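Local coordinates for protein beta-1,3-glucosyltransferase (Paecilomyces sp. J18, PDB 5JVV) that is a beta-1,3-glucosyltransferase, by family a beta-sandwich protein with the concanavalin A-like (jelly-roll) fold, at residues Gly115-Ile120 / Glu193-Trp198. Numbering follows the deposited sequence.
Sequences GEIDII and EFIKLW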
loop_
_atom_site.group_PDB
_atom_site.type_symbol
_atom_site.label_atom_id
_atom_site.label_comp_id
_atom_site.label_asym_id
_atom_site.label_seq_id
_atom_site.Cartn_x
_atom_site.Cartn_y
_atom_site.Cartn_z
ATOM N N GLY A 115 4.672 -13.673 6.847
ATOM C CA GLY A 115 4.151 -12.404 7.337
ATOM C C GLY A 115 4.434 -11.271 6.365
ATOM O O GLY A 115 4.994 -11.490 5.283
ATOM N N GLU A 116 4.052 -10.055 6.751
ATOM C CA GLU A 116 4.205 -8.891 5.877
ATOM C C GLU A 116 3.964 -7.604 6.654
ATOM O O GLU A 116 3.370 -7.617 7.741
ATOM C CB GLU A 116 3.218 -8.968 4.706
ATOM C CG GLU A 116 1.766 -8.779 5.110
ATOM C CD GLU A 116 0.797 -9.169 4.017
ATOM O OE1 GLU A 116 0.241 -8.279 3.330
ATOM O OE2 GLU A 116 0.586 -10.381 3.828
ATOM N N ILE A 117 4.439 -6.491 6.093
ATOM C CA ILE A 117 4.173 -5.172 6.644
ATOM C C ILE A 117 3.332 -4.396 5.638
ATOM O O ILE A 117 3.783 -4.146 4.525
ATOM C CB ILE A 117 5.478 -4.390 6.889
ATOM C CG1 ILE A 117 6.400 -5.149 7.849
ATOM C CG2 ILE A 117 5.180 -2.988 7.423
ATOM C CD1 ILE A 117 7.844 -4.698 7.737
ATOM N N ASP A 118 2.109 -4.033 6.010
ATOM C CA ASP A 118 1.246 -3.289 5.089
ATOM C C ASP A 118 1.219 -1.838 5.522
ATOM O O ASP A 118 0.643 -1.515 6.565
ATOM C CB ASP A 118 -0.180 -3.860 5.082
ATOM C CG ASP A 118 -0.218 -5.337 4.735
ATOM O OD1 ASP A 118 0.598 -5.770 3.902
ATOM O OD2 ASP A 118 -1.049 -6.064 5.307
ATOM N N ILE A 119 1.868 -0.974 4.737
ATOM C CA ILE A 119 2.042 0.429 5.105
ATOM C C ILE A 119 0.832 1.279 4.714
ATOM O O ILE A 119 0.312 2.050 5.533
ATOM C CB ILE A 119 3.315 1.005 4.473
ATOM C CG1 ILE A 119 4.538 0.204 4.945
ATOM C CG2 ILE A 119 3.485 2.481 4.850
ATOM C CD1 ILE A 119 5.812 0.559 4.180
ATOM N N ILE A 120 0.406 1.133 3.459
ATOM C CA ILE A 120 -0.842 1.703 2.969
ATOM C C ILE A 120 -1.668 0.547 2.441
ATOM O O ILE A 120 -1.202 -0.231 1.600
ATOM C CB ILE A 120 -0.625 2.697 1.817
ATOM C CG1 ILE A 120 0.336 3.809 2.231
ATOM C CG2 ILE A 120 -1.969 3.288 1.379
ATOM C CD1 ILE A 120 0.754 4.706 1.061
ATOM N N GLU A 193 13.164 -3.741 17.740
ATOM C CA GLU A 193 12.077 -3.702 18.710
ATOM C C GLU A 193 10.733 -3.300 18.122
ATOM O O GLU A 193 9.684 -3.710 18.628
ATOM C CB GLU A 193 12.442 -2.757 19.850
ATOM C CG GLU A 193 13.582 -3.281 20.704
ATOM C CD GLU A 193 14.297 -2.189 21.479
ATOM O OE1 GLU A 193 13.883 -1.012 21.391
ATOM O OE2 GLU A 193 15.282 -2.512 22.175
ATOM N N PHE A 194 10.749 -2.489 17.067
ATOM C CA PHE A 194 9.495 -1.946 16.568
ATOM C C PHE A 194 9.504 -1.585 15.091
ATOM O O PHE A 194 10.558 -1.424 14.472
ATOM C CB PHE A 194 9.065 -0.724 17.402
ATOM C CG PHE A 194 10.071 0.406 17.427
ATOM C CD1 PHE A 194 10.259 1.225 16.314
ATOM C CD2 PHE A 194 10.787 0.679 18.579
ATOM C CE1 PHE A 194 11.170 2.269 16.348
ATOM C CE2 PHE A 194 11.697 1.730 18.624
ATOM C CZ PHE A 194 11.889 2.519 17.501
ATOM N N ILE A 195 8.305 -1.481 14.533
ATOM C CA ILE A 195 8.101 -0.815 13.258
ATOM C C ILE A 195 7.153 0.341 13.526
ATOM O O ILE A 195 6.049 0.146 14.041
ATOM C CB ILE A 195 7.517 -1.778 12.204
ATOM C CG1 ILE A 195 8.617 -2.734 11.740
ATOM C CG2 ILE A 195 6.970 -1.003 11.012
ATOM C CD1 ILE A 195 8.095 -4.025 11.185
ATOM N N LYS A 196 7.597 1.553 13.212
ATOM C CA LYS A 196 6.760 2.736 13.384
ATOM C C LYS A 196 6.425 3.319 12.028
ATOM O O LYS A 196 7.295 3.410 11.158
ATOM C CB LYS A 196 7.472 3.780 14.238
ATOM C CG LYS A 196 7.588 3.385 15.700
ATOM C CD LYS A 196 8.433 4.397 16.469
ATOM C CE LYS A 196 8.561 4.020 17.935
ATOM N NZ LYS A 196 9.373 5.036 18.695
ATOM N N LEU A 197 5.163 3.705 11.848
ATOM C CA LEU A 197 4.709 4.291 10.585
ATOM C C LEU A 197 4.137 5.686 10.817
ATOM O O LEU A 197 3.370 5.887 11.763
ATOM C CB LEU A 197 3.653 3.403 9.922
ATOM C CG LEU A 197 4.052 1.950 9.663
ATOM C CD1 LEU A 197 2.858 1.154 9.135
ATOM C CD2 LEU A 197 5.192 1.899 8.663
ATOM N N TRP A 198 4.517 6.637 9.961
ATOM C CA TRP A 198 3.990 7.997 10.028
ATOM C C TRP A 198 3.377 8.381 8.689
ATOM O O TRP A 198 3.837 7.936 7.635
ATOM C CB TRP A 198 5.097 9.019 10.309
ATOM C CG TRP A 198 5.781 8.973 11.652
ATOM C CD1 TRP A 198 5.523 9.773 12.742
ATOM C CD2 TRP A 198 6.890 8.144 12.021
ATOM N NE1 TRP A 198 6.386 9.464 13.770
ATOM C CE2 TRP A 198 7.232 8.466 13.355
ATOM C CE3 TRP A 198 7.615 7.143 11.361
ATOM C CZ2 TRP A 198 8.278 7.839 14.031
ATOM C CZ3 TRP A 198 8.654 6.519 12.036
ATOM C CH2 TRP A 198 8.973 6.868 13.363
#
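Ile117 and Ile119 face Ile195 and Leu197 across the interior of a beta-sandwich, where strand 116-121 of one sheet lies against strand 195-201 of the other. The CA atoms of Ile117 and Ile195 are 8.8 Å apart, and those of Ile119 and Leu197 close to 7.2 Å, so the backbones converge toward the classic bulge at which Ile119 and Ile120 both pair with Phe104. Ile117 pairs with Thr106 and Asp118 with Val132 on the flanking strands 100-107 and 130-134, while strand 195-201 pairs with 184-190 and 224-226 in the other sheet.

The two isoleucines meet tip to tip, CD1 of Ile117 lying 3.5 Å from CD1 of Ile195, a tight contact for two methyl groups. In Ile117 the CG1 branch sits beside the backbone N (chi1 -59°), with the chain extended beyond it (chi2 160°), carrying CD1 toward strand 195-201. The second pair is arranged differently. Ile119 and Leu197 cross at about a right angle, with CD2 of Leu197 against CG1 of Ile119 at 4.1 Å, while CD1 of Leu197 rests 4.2 Å from the Ile119 CA and so approaches the backbone. Met131 and Met188 pack on Leu197, and Phe236 on Ile195.

Asp118 points away from strand 195-201, on the same side of its strand as Glu116, whose OE1 lies 2.6 Å from Asp118 OD1. Glu116, Asp118 and Glu121 follow the E-x-D-x-x-E spacing known in this family, and the bulge is consistent with keeping Glu121 beside Asp118. The strand thus separates a buried acidic face from an aliphatic one, through which the two sheets meet in van der Waals contact.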